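Local coordinates for protein UDP-N-acetylglucosamine 4,6-dehydratase (Vibrio fischeri, PDB 3PVZ) that binds nicotinamide-adenine-dinucleotide and probably acts as a lyase that dehydrates UDP-N-acetylglucosamine, at residues Gln35-Val40 with Asn59-His64; Leu63-Ile68 with Gly89-Phe94; Leu39-Ala44 with Asp114-Leu119. All coordinates share one frame; numbering follows the deposited sequence.

Interaction 1: residues Gln35-Val40 with Asn59-His64; sequences QSRFLV and NPQKLH. With NA (sodium ion), chain I.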
# COMPACT_ATOMS: atom_id res chain seq x y z
N GLN A 35 -11.71 -27.61 8.53
CA GLN A 35 -11.45 -27.74 9.97
C GLN A 35 -10.29 -26.90 10.48
O GLN A 35 -9.72 -27.19 11.59
CB GLN A 35 -11.21 -29.22 10.41
CG GLN A 35 -10.69 -30.14 9.43
CD GLN A 35 -10.50 -31.59 9.98
OE1 GLN A 35 -10.23 -31.78 11.17
NE2 GLN A 35 -10.67 -32.56 9.11
N SER A 36 -9.88 -25.90 9.72
CA SER A 36 -8.73 -25.12 10.16
C SER A 36 -8.99 -23.64 10.12
O SER A 36 -9.96 -23.12 9.46
CB SER A 36 -7.47 -25.48 9.34
OG SER A 36 -7.34 -26.88 9.27
N ARG A 37 -8.20 -22.98 10.95
CA ARG A 37 -8.18 -21.55 11.11
C ARG A 37 -6.99 -20.92 10.41
O ARG A 37 -5.85 -21.35 10.60
CB ARG A 37 -8.07 -21.28 12.59
CG ARG A 37 -9.26 -21.88 13.41
CD ARG A 37 -8.98 -21.86 14.88
NE ARG A 37 -7.87 -22.75 15.21
CZ ARG A 37 -7.35 -22.90 16.42
NH1 ARG A 37 -6.38 -23.78 16.60
NH2 ARG A 37 -7.79 -22.19 17.44
N PHE A 38 -7.23 -19.85 9.66
CA PHE A 38 -6.21 -19.20 8.86
C PHE A 38 -6.09 -17.72 9.15
O PHE A 38 -7.10 -16.99 9.20
CB PHE A 38 -6.44 -19.36 7.35
CG PHE A 38 -6.55 -20.77 6.88
CD1 PHE A 38 -5.49 -21.38 6.23
CD2 PHE A 38 -7.69 -21.50 7.10
CE1 PHE A 38 -5.58 -22.68 5.79
CE2 PHE A 38 -7.77 -22.82 6.70
CZ PHE A 38 -6.73 -23.40 6.04
N LEU A 39 -4.84 -17.26 9.18
CA LEU A 39 -4.49 -15.87 9.23
C LEU A 39 -3.66 -15.56 7.96
O LEU A 39 -2.67 -16.18 7.75
CB LEU A 39 -3.65 -15.63 10.49
CG LEU A 39 -3.07 -14.22 10.66
CD1 LEU A 39 -4.21 -13.07 10.51
CD2 LEU A 39 -2.27 -14.09 11.93
N VAL A 40 -4.05 -14.56 7.15
CA VAL A 40 -3.30 -14.16 5.99
C VAL A 40 -2.88 -12.74 6.16
O VAL A 40 -3.70 -11.80 6.11
CB VAL A 40 -4.15 -14.31 4.68
CG1 VAL A 40 -3.31 -14.00 3.44
CG2 VAL A 40 -4.71 -15.73 4.61
N ASN A 59 -14.23 -23.12 2.02
CA ASN A 59 -15.13 -23.01 3.17
C ASN A 59 -14.45 -23.22 4.53
O ASN A 59 -14.76 -24.15 5.22
CB ASN A 59 -16.27 -23.99 2.99
CG ASN A 59 -17.30 -23.89 4.08
OD1 ASN A 59 -17.62 -22.79 4.54
ND2 ASN A 59 -17.74 -25.04 4.58
N PRO A 60 -13.51 -22.34 4.89
CA PRO A 60 -12.67 -22.46 6.06
C PRO A 60 -13.40 -22.15 7.38
O PRO A 60 -14.34 -21.34 7.39
CB PRO A 60 -11.67 -21.35 5.87
CG PRO A 60 -12.41 -20.29 5.13
CD PRO A 60 -13.31 -21.05 4.18
N GLN A 61 -12.89 -22.70 8.49
CA GLN A 61 -13.55 -22.52 9.79
C GLN A 61 -13.38 -21.07 10.20
O GLN A 61 -14.27 -20.43 10.75
CB GLN A 61 -12.93 -23.45 10.81
CG GLN A 61 -13.76 -24.40 11.60
CD GLN A 61 -12.81 -25.17 12.56
OE1 GLN A 61 -11.94 -24.57 13.04
NE2 GLN A 61 -12.97 -26.46 12.77
N LYS A 62 -12.20 -20.55 9.90
CA LYS A 62 -11.75 -19.24 10.35
C LYS A 62 -10.75 -18.73 9.31
O LYS A 62 -9.84 -19.47 8.92
CB LYS A 62 -11.10 -19.32 11.74
CG LYS A 62 -10.78 -17.94 12.32
CD LYS A 62 -10.18 -18.03 13.68
CE LYS A 62 -9.93 -16.63 14.30
NZ LYS A 62 -9.14 -16.82 15.56
N LEU A 63 -10.99 -17.50 8.84
CA LEU A 63 -10.13 -16.81 7.94
C LEU A 63 -10.07 -15.31 8.22
O LEU A 63 -11.04 -14.57 8.00
CB LEU A 63 -10.51 -17.14 6.51
CG LEU A 63 -9.88 -16.29 5.38
CD1 LEU A 63 -8.39 -16.51 5.46
CD2 LEU A 63 -10.43 -16.57 3.97
N HIS A 64 -8.93 -14.88 8.71
CA HIS A 64 -8.69 -13.49 9.06
C HIS A 64 -7.64 -12.93 8.14
O HIS A 64 -6.60 -13.54 7.96
CB HIS A 64 -8.24 -13.34 10.49
CG HIS A 64 -9.32 -13.50 11.50
ND1 HIS A 64 -9.13 -13.23 12.84
CD2 HIS A 64 -10.61 -13.90 11.37
CE1 HIS A 64 -10.26 -13.44 13.50
NE2 HIS A 64 -11.17 -13.87 12.63
NA NA I . -9.16 -28.15 13.83
O HOH W 1 -8.94 -30.25 13.12
O HOH W 2 -8.50 -26.04 14.40

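Interaction 2: residues Leu63-Ile68 with Gly89-Phe94; sequences LHVVDI and GDFQTF. With NAD (nicotinamide-adenine-dinucleotide), chain E.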
# COMPACT_ATOMS: atom_id res chain seq x y z
N LEU A 63 -10.99 -17.50 8.84
CA LEU A 63 -10.13 -16.81 7.94
C LEU A 63 -10.07 -15.31 8.22
O LEU A 63 -11.04 -14.57 8.00
CB LEU A 63 -10.51 -17.14 6.51
CG LEU A 63 -9.88 -16.29 5.38
CD1 LEU A 63 -8.39 -16.51 5.46
CD2 LEU A 63 -10.43 -16.57 3.97
N HIS A 64 -8.93 -14.88 8.71
CA HIS A 64 -8.69 -13.49 9.06
C HIS A 64 -7.64 -12.93 8.14
O HIS A 64 -6.60 -13.54 7.96
CB HIS A 64 -8.24 -13.34 10.49
CG HIS A 64 -9.32 -13.50 11.50
ND1 HIS A 64 -9.13 -13.23 12.84
CD2 HIS A 64 -10.61 -13.90 11.37
CE1 HIS A 64 -10.26 -13.44 13.50
NE2 HIS A 64 -11.17 -13.87 12.63
N VAL A 65 -7.98 -11.79 7.49
CA VAL A 65 -7.10 -11.13 6.54
C VAL A 65 -6.59 -9.81 7.13
O VAL A 65 -7.36 -9.02 7.64
CB VAL A 65 -7.85 -10.84 5.21
CG1 VAL A 65 -6.89 -10.44 4.13
CG2 VAL A 65 -8.69 -12.09 4.79
N VAL A 66 -5.30 -9.55 7.06
CA VAL A 66 -4.70 -8.32 7.61
C VAL A 66 -3.80 -7.61 6.60
O VAL A 66 -2.94 -8.22 6.01
CB VAL A 66 -3.87 -8.67 8.81
CG1 VAL A 66 -3.18 -7.36 9.44
CG2 VAL A 66 -4.75 -9.35 9.88
N ASP A 67 -3.99 -6.31 6.39
CA ASP A 67 -3.18 -5.59 5.41
C ASP A 67 -3.36 -4.12 5.67
O ASP A 67 -4.40 -3.69 6.15
CB ASP A 67 -3.68 -5.90 3.98
CG ASP A 67 -2.69 -5.54 2.92
OD1 ASP A 67 -2.46 -4.31 2.66
OD2 ASP A 67 -2.20 -6.50 2.30
N ILE A 68 -2.35 -3.34 5.35
CA ILE A 68 -2.44 -1.92 5.63
C ILE A 68 -3.34 -1.24 4.64
O ILE A 68 -3.88 -0.21 4.98
CB ILE A 68 -1.08 -1.18 5.66
CG1 ILE A 68 -0.23 -1.55 4.47
CG2 ILE A 68 -0.33 -1.50 6.90
CD1 ILE A 68 1.03 -0.74 4.37
N GLY A 89 -18.38 -19.66 8.59
CA GLY A 89 -17.19 -19.54 9.44
C GLY A 89 -16.78 -18.10 9.65
O GLY A 89 -17.48 -17.17 9.24
N ASP A 90 -15.67 -17.93 10.36
CA ASP A 90 -15.33 -16.66 10.93
C ASP A 90 -14.41 -15.97 9.93
O ASP A 90 -13.17 -16.12 10.02
CB ASP A 90 -14.66 -16.94 12.29
CG ASP A 90 -14.14 -15.72 12.99
OD1 ASP A 90 -14.38 -14.58 12.54
OD2 ASP A 90 -13.44 -15.92 14.02
N PHE A 91 -15.02 -15.21 9.01
CA PHE A 91 -14.30 -14.43 8.01
C PHE A 91 -14.30 -12.94 8.40
O PHE A 91 -15.35 -12.32 8.57
CB PHE A 91 -14.92 -14.58 6.61
CG PHE A 91 -14.23 -13.74 5.58
CD1 PHE A 91 -12.97 -14.04 5.20
CD2 PHE A 91 -14.82 -12.59 5.07
CE1 PHE A 91 -12.28 -13.26 4.28
CE2 PHE A 91 -14.14 -11.81 4.18
CZ PHE A 91 -12.85 -12.17 3.77
N GLN A 92 -13.11 -12.38 8.59
CA GLN A 92 -12.97 -10.97 8.97
C GLN A 92 -11.68 -10.38 8.41
O GLN A 92 -10.66 -11.06 8.33
CB GLN A 92 -12.99 -10.78 10.47
CG GLN A 92 -14.21 -11.31 11.23
CD GLN A 92 -14.17 -10.89 12.71
OE1 GLN A 92 -14.26 -9.69 13.00
NE2 GLN A 92 -13.90 -11.88 13.64
N THR A 93 -11.74 -9.08 8.14
CA THR A 93 -10.63 -8.35 7.61
C THR A 93 -10.28 -7.20 8.57
O THR A 93 -11.13 -6.63 9.21
CB THR A 93 -10.99 -7.82 6.21
OG1 THR A 93 -11.99 -6.82 6.37
CG2 THR A 93 -11.54 -8.95 5.33
N PHE A 94 -9.01 -6.82 8.61
CA PHE A 94 -8.46 -5.89 9.58
C PHE A 94 -7.39 -5.12 8.85
O PHE A 94 -6.37 -5.70 8.43
CB PHE A 94 -7.76 -6.67 10.77
CG PHE A 94 -8.71 -7.57 11.57
CD1 PHE A 94 -9.44 -7.06 12.62
CD2 PHE A 94 -8.90 -8.89 11.21
CE1 PHE A 94 -10.35 -7.84 13.31
CE2 PHE A 94 -9.77 -9.70 11.89
CZ PHE A 94 -10.51 -9.19 12.96
PA NAD E . 2.13 -6.80 -3.16
O1A NAD E . 2.76 -5.44 -3.16
O2A NAD E . 0.95 -6.81 -4.09
O5B NAD E . 1.38 -7.09 -1.79
C5B NAD E . 2.17 -6.94 -0.59
C4B NAD E . 1.11 -6.67 0.48
O4B NAD E . 1.68 -6.52 1.77
C3B NAD E . 0.34 -5.36 0.16
O3B NAD E . -1.06 -5.58 0.15
C2B NAD E . 0.78 -4.42 1.31
O2B NAD E . -0.15 -3.38 1.61
C1B NAD E . 0.98 -5.49 2.40
N9A NAD E . 1.82 -4.98 3.48
C8A NAD E . 3.04 -4.44 3.37
N7A NAD E . 3.48 -4.04 4.51
C5A NAD E . 2.55 -4.40 5.44
C6A NAD E . 2.43 -4.24 6.82
N6A NAD E . 3.50 -3.67 7.48
N1A NAD E . 1.34 -4.67 7.46
C2A NAD E . 0.34 -5.22 6.79
N3A NAD E . 0.40 -5.37 5.49
C4A NAD E . 1.47 -4.98 4.80
O3 NAD E . 3.25 -7.90 -3.49
PN NAD E . 2.80 -9.32 -4.15
O1N NAD E . 2.96 -9.26 -5.66
O2N NAD E . 1.52 -9.92 -3.75
O5D NAD E . 4.11 -10.22 -3.71
C5D NAD E . 4.02 -10.66 -2.37
C4D NAD E . 5.29 -11.45 -2.01
O4D NAD E . 5.64 -12.35 -3.10
C3D NAD E . 6.48 -10.48 -1.86
O3D NAD E . 7.50 -10.97 -0.95
C2D NAD E . 7.13 -10.52 -3.27
O2D NAD E . 8.52 -10.16 -3.25
C1D NAD E . 6.95 -11.99 -3.63
N1N NAD E . 7.04 -12.23 -5.08
C2N NAD E . 6.16 -11.63 -5.88
C3N NAD E . 6.19 -11.84 -7.25
C7N NAD E . 5.24 -11.16 -8.15
O7N NAD E . 5.41 -11.35 -9.35
N7N NAD E . 4.26 -10.36 -7.71
C4N NAD E . 7.18 -12.69 -7.80
C5N NAD E . 8.07 -13.30 -6.93
C6N NAD E . 7.99 -13.05 -5.56

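Interaction 3: residues Leu39-Ala44 with Asp114-Leu119; sequences LVLGGA and DYVLNL. With NAD (nicotinamide-adenine-dinucleotide), chain E.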
# COMPACT_ATOMS: atom_id res chain seq x y z
N LEU A 39 -4.84 -17.26 9.18
CA LEU A 39 -4.49 -15.87 9.23
C LEU A 39 -3.66 -15.56 7.96
O LEU A 39 -2.67 -16.18 7.75
CB LEU A 39 -3.65 -15.63 10.49
CG LEU A 39 -3.07 -14.22 10.66
CD1 LEU A 39 -4.21 -13.07 10.51
CD2 LEU A 39 -2.27 -14.09 11.93
N VAL A 40 -4.05 -14.56 7.15
CA VAL A 40 -3.30 -14.16 5.99
C VAL A 40 -2.88 -12.74 6.16
O VAL A 40 -3.70 -11.80 6.11
CB VAL A 40 -4.15 -14.31 4.68
CG1 VAL A 40 -3.31 -14.00 3.44
CG2 VAL A 40 -4.71 -15.73 4.61
N LEU A 41 -1.57 -12.57 6.28
CA LEU A 41 -0.95 -11.29 6.37
C LEU A 41 -0.54 -10.80 4.99
O LEU A 41 -0.02 -11.51 4.20
CB LEU A 41 0.29 -11.42 7.25
CG LEU A 41 -0.03 -12.05 8.59
CD1 LEU A 41 1.22 -12.03 9.46
CD2 LEU A 41 -1.20 -11.32 9.27
N GLY A 42 -0.70 -9.53 4.75
CA GLY A 42 -0.56 -8.98 3.41
C GLY A 42 -1.60 -9.56 2.49
O GLY A 42 -1.39 -9.68 1.25
N GLY A 43 -2.74 -9.87 3.07
CA GLY A 43 -3.77 -10.57 2.32
C GLY A 43 -4.53 -9.70 1.35
O GLY A 43 -5.31 -10.24 0.65
N ALA A 44 -4.36 -8.38 1.37
CA ALA A 44 -4.94 -7.51 0.31
C ALA A 44 -4.01 -7.34 -0.89
O ALA A 44 -4.34 -6.65 -1.84
CB ALA A 44 -5.34 -6.14 0.85
N ASP A 114 -4.39 -21.99 12.98
CA ASP A 114 -3.66 -23.22 12.70
C ASP A 114 -2.57 -22.92 11.68
O ASP A 114 -1.42 -23.40 11.82
CB ASP A 114 -4.60 -24.30 12.22
CG ASP A 114 -5.66 -24.63 13.24
OD1 ASP A 114 -5.24 -25.12 14.32
OD2 ASP A 114 -6.89 -24.39 12.97
N TYR A 115 -2.90 -22.04 10.72
CA TYR A 115 -2.03 -21.75 9.61
C TYR A 115 -1.93 -20.24 9.47
O TYR A 115 -2.95 -19.52 9.40
CB TYR A 115 -2.56 -22.33 8.31
CG TYR A 115 -2.66 -23.86 8.22
CD1 TYR A 115 -1.57 -24.61 7.86
CD2 TYR A 115 -3.89 -24.52 8.40
CE1 TYR A 115 -1.64 -25.99 7.76
CE2 TYR A 115 -3.98 -25.85 8.31
CZ TYR A 115 -2.85 -26.60 7.99
OH TYR A 115 -2.91 -27.96 7.92
N VAL A 116 -0.69 -19.75 9.46
CA VAL A 116 -0.43 -18.32 9.33
C VAL A 116 0.37 -18.13 8.03
O VAL A 116 1.38 -18.77 7.85
CB VAL A 116 0.32 -17.78 10.55
CG1 VAL A 116 0.63 -16.27 10.34
CG2 VAL A 116 -0.53 -18.03 11.84
N LEU A 117 -0.15 -17.31 7.11
CA LEU A 117 0.45 -17.08 5.80
C LEU A 117 0.87 -15.61 5.71
O LEU A 117 0.07 -14.72 5.99
CB LEU A 117 -0.54 -17.42 4.68
CG LEU A 117 -0.98 -18.88 4.52
CD1 LEU A 117 -2.11 -19.21 5.51
CD2 LEU A 117 -1.45 -19.19 3.09
N ASN A 118 2.13 -15.35 5.40
CA ASN A 118 2.64 -13.99 5.30
C ASN A 118 3.03 -13.67 3.88
O ASN A 118 4.06 -14.11 3.40
CB ASN A 118 3.83 -13.82 6.23
CG ASN A 118 4.34 -12.36 6.33
OD1 ASN A 118 3.84 -11.46 5.70
ND2 ASN A 118 5.30 -12.14 7.21
N LEU A 119 2.17 -12.90 3.20
CA LEU A 119 2.43 -12.45 1.86
C LEU A 119 2.63 -10.94 1.93
O LEU A 119 2.44 -10.26 0.94
CB LEU A 119 1.23 -12.76 0.92
CG LEU A 119 1.07 -14.22 0.49
CD1 LEU A 119 2.38 -14.78 -0.09
CD2 LEU A 119 0.53 -15.08 1.64
PA NAD E . 2.13 -6.80 -3.16
O1A NAD E . 2.76 -5.44 -3.16
O2A NAD E . 0.95 -6.81 -4.09
O5B NAD E . 1.38 -7.09 -1.79
C5B NAD E . 2.17 -6.94 -0.59
C4B NAD E . 1.11 -6.67 0.48
O4B NAD E . 1.68 -6.52 1.77
C3B NAD E . 0.34 -5.36 0.16
O3B NAD E . -1.06 -5.58 0.15
C2B NAD E . 0.78 -4.42 1.31
O2B NAD E . -0.15 -3.38 1.61
C1B NAD E . 0.98 -5.49 2.40
N9A NAD E . 1.82 -4.98 3.48
C8A NAD E . 3.04 -4.44 3.37
N7A NAD E . 3.48 -4.04 4.51
C5A NAD E . 2.55 -4.40 5.44
C6A NAD E . 2.43 -4.24 6.82
N6A NAD E . 3.50 -3.67 7.48
N1A NAD E . 1.34 -4.67 7.46
C2A NAD E . 0.34 -5.22 6.79
N3A NAD E . 0.40 -5.37 5.49
C4A NAD E . 1.47 -4.98 4.80
O3 NAD E . 3.25 -7.90 -3.49
PN NAD E . 2.80 -9.32 -4.15
O1N NAD E . 2.96 -9.26 -5.66
O2N NAD E . 1.52 -9.92 -3.75
O5D NAD E . 4.11 -10.22 -3.71
C5D NAD E . 4.02 -10.66 -2.37
C4D NAD E . 5.29 -11.45 -2.01
O4D NAD E . 5.64 -12.35 -3.10
C3D NAD E . 6.48 -10.48 -1.86
O3D NAD E . 7.50 -10.97 -0.95
C2D NAD E . 7.13 -10.52 -3.27
O2D NAD E . 8.52 -10.16 -3.25
C1D NAD E . 6.95 -11.99 -3.63
N1N NAD E . 7.04 -12.23 -5.08
C2N NAD E . 6.16 -11.63 -5.88
C3N NAD E . 6.19 -11.84 -7.25
C7N NAD E . 5.24 -11.16 -8.15
O7N NAD E . 5.41 -11.35 -9.35
N7N NAD E . 4.26 -10.36 -7.71
C4N NAD E . 7.18 -12.69 -7.80
C5N NAD E . 8.07 -13.30 -6.93
C6N NAD E . 7.99 -13.05 -5.56

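Interaction 1: residues Gln35-Val40 with Asn59-His64
The first beta-alpha-beta unit of the Rossmann-like domain brings strands 37-41 and 62-66 side by side, and R37, F38 and L39 pair in parallel with K62, L63 and H64; the strand axes diverge by 10°. The ladder is read from three backbone bonds: F38 N to K62 O (2.7 Å), H64 N to F38 O (2.8 Å) and V40 N to H64 O (2.9 Å). The first is bent, its donor lying well above the carbonyl plane of K62, whereas the H64 N-H meets F38 O almost straight at 169°. At the entrance S36 O accepts two weak bonds, from Q61 N and K62 N.

On the R37-K62 face the two side chains meet through their aliphatic parts, R37 CG lying 3.6 Å from K62 CB. K62 is extended throughout, with CG anti to its backbone N (chi1 -172°), which carries NZ past the H64 ring to a salt bridge with D110; R37 turns its guanidinium to D114. The two like charges thus each have an acidic partner. On the other face L63 CD1 touches both F38 CB and V40 CG2, 3.9 Å from each, while K62 O lies at the edge of the F38 ring, near its plane. Helix 46-56 packs on this face through I55 and T52. Just before the first strand, a sodium ion is bound by Q35 O at 2.5 Å and by two waters, one of which also donates to Q35 OE1. Parallel pairing with the connecting helix laid over one face is the right-handed beta-alpha-beta crossover of Rossmann folds.

Interaction 2: residues Leu63-Ile68 with Gly89-Phe94
H64 and D90 meet through the imidazole edge: NE2 points at the D90 carboxylate and makes two weak bonds, the straighter one to OD1 at 3.3 Å and 159°. Ring and carboxylate planes stand 80° apart. The same OD1 takes a firmer bond from Q92 NE2 at 3.0 Å, received on its syn lone pair and close to the amide plane of Q92, so one oxygen serves two donors. The other imidazole nitrogen, ND1, is hydrogen-bonded to the Y113 hydroxyl, and both ring nitrogens therefore have partners. F94 CE2 approaches one face of the imidazole, offset toward its rim; F94 lies on the H64 face by strand alternation, and its chi1 of -62°, CG beside the backbone N, leans the ring back toward H64.

These side chains decorate a parallel pair in the second beta-alpha-beta unit of the Rossmann-like domain, strand 62-66, helix 70-83 and strand 90-94, with axes nearly parallel. Its backbone polar groups alternate as donor and acceptor: D90 O receives L63 N, L63 O receives Q92 N, Q92 O receives V65 N at 2.9 Å, and V65 O receives F94 N. D67 N closes the series on F94 O at 3.2 Å. On the opposite face L63 CD2 and V65 CG2 both touch the F91 ring, each 3.8 Å from a ring carbon, CD1 and CE1 respectively.

Beyond the strand end, D67 takes both hydroxyls of the adenosine ribose: NAD O2B donates to OD1 and O3B to OD2, the latter at 2.6 Å. OD1 also accepts S69 N, and OD2 accepts A44 N.

Interaction 3: residues Leu39-Ala44 with Asp114-Leu119
L39 pairs with V116 where strands 37-41 and 115-118 run parallel, the place in a Rossmann-like sheet where the fourth strand, reached by a crossover after 90-94, lies against the first. The axes are 4.7 Å apart at closest approach. L39 N is bonded to Y115 O, and L39 O receives L117 N with an N-H...O angle of 171°. The L39 side chain runs beside that of V116 in the same direction, CD2 reaching V116 CG1 at 4.0 Å.

V40 turns to the other face, with L117, where its methyl contacts are loose: CG2 stands 4.4 Å from L117 CD1. Helix 46-56 packs against this side through V51, which touches both V40 and L117.

L41 returns to the V116-N118 face. L41 N donates to L117 O at 2.7 Å, and L41 O receives L119 N from a position tilted out of the carbonyl plane. L41 CB packs 3.9 Å from N118 OD1, an oxygen that also has S120 OG as a hydrogen-bonding partner.

Just past the strand, G42 has phi 63°, a value that favours glycine. The chain continues through G43 and A44, consistent with the start of a GxGxxG dinucleotide-binding turn. The cofactor lies close to both segments: G42 CA is 3.7 Å from NAD O4B, and L119 O is 3.7 Å from NAD C5B.

Overall arrangement
The three contacts are successive joints in one nine-stranded sheet, where the order 90-94, 62-66, 37-41, 115-118 is the 3-2-1-4 half of a Rossmann arrangement. Their centres lie 9 to 10 Å apart. Interactions 1 and 2 share strand 62-66, and interactions 1 and 3 share strand 37-41, the first strand in sequence. Along the chain interaction 2 begins where interaction 1 ends, and it is nested inside the loop that interaction 3 closes. Backbone bonding is continuous between them, as V40 O to V66 N illustrates. Interactions 2 and 3 both touch NAD, which places the cofactor at the C-terminal ends of these parallel strands, while the sodium ion marks the other end.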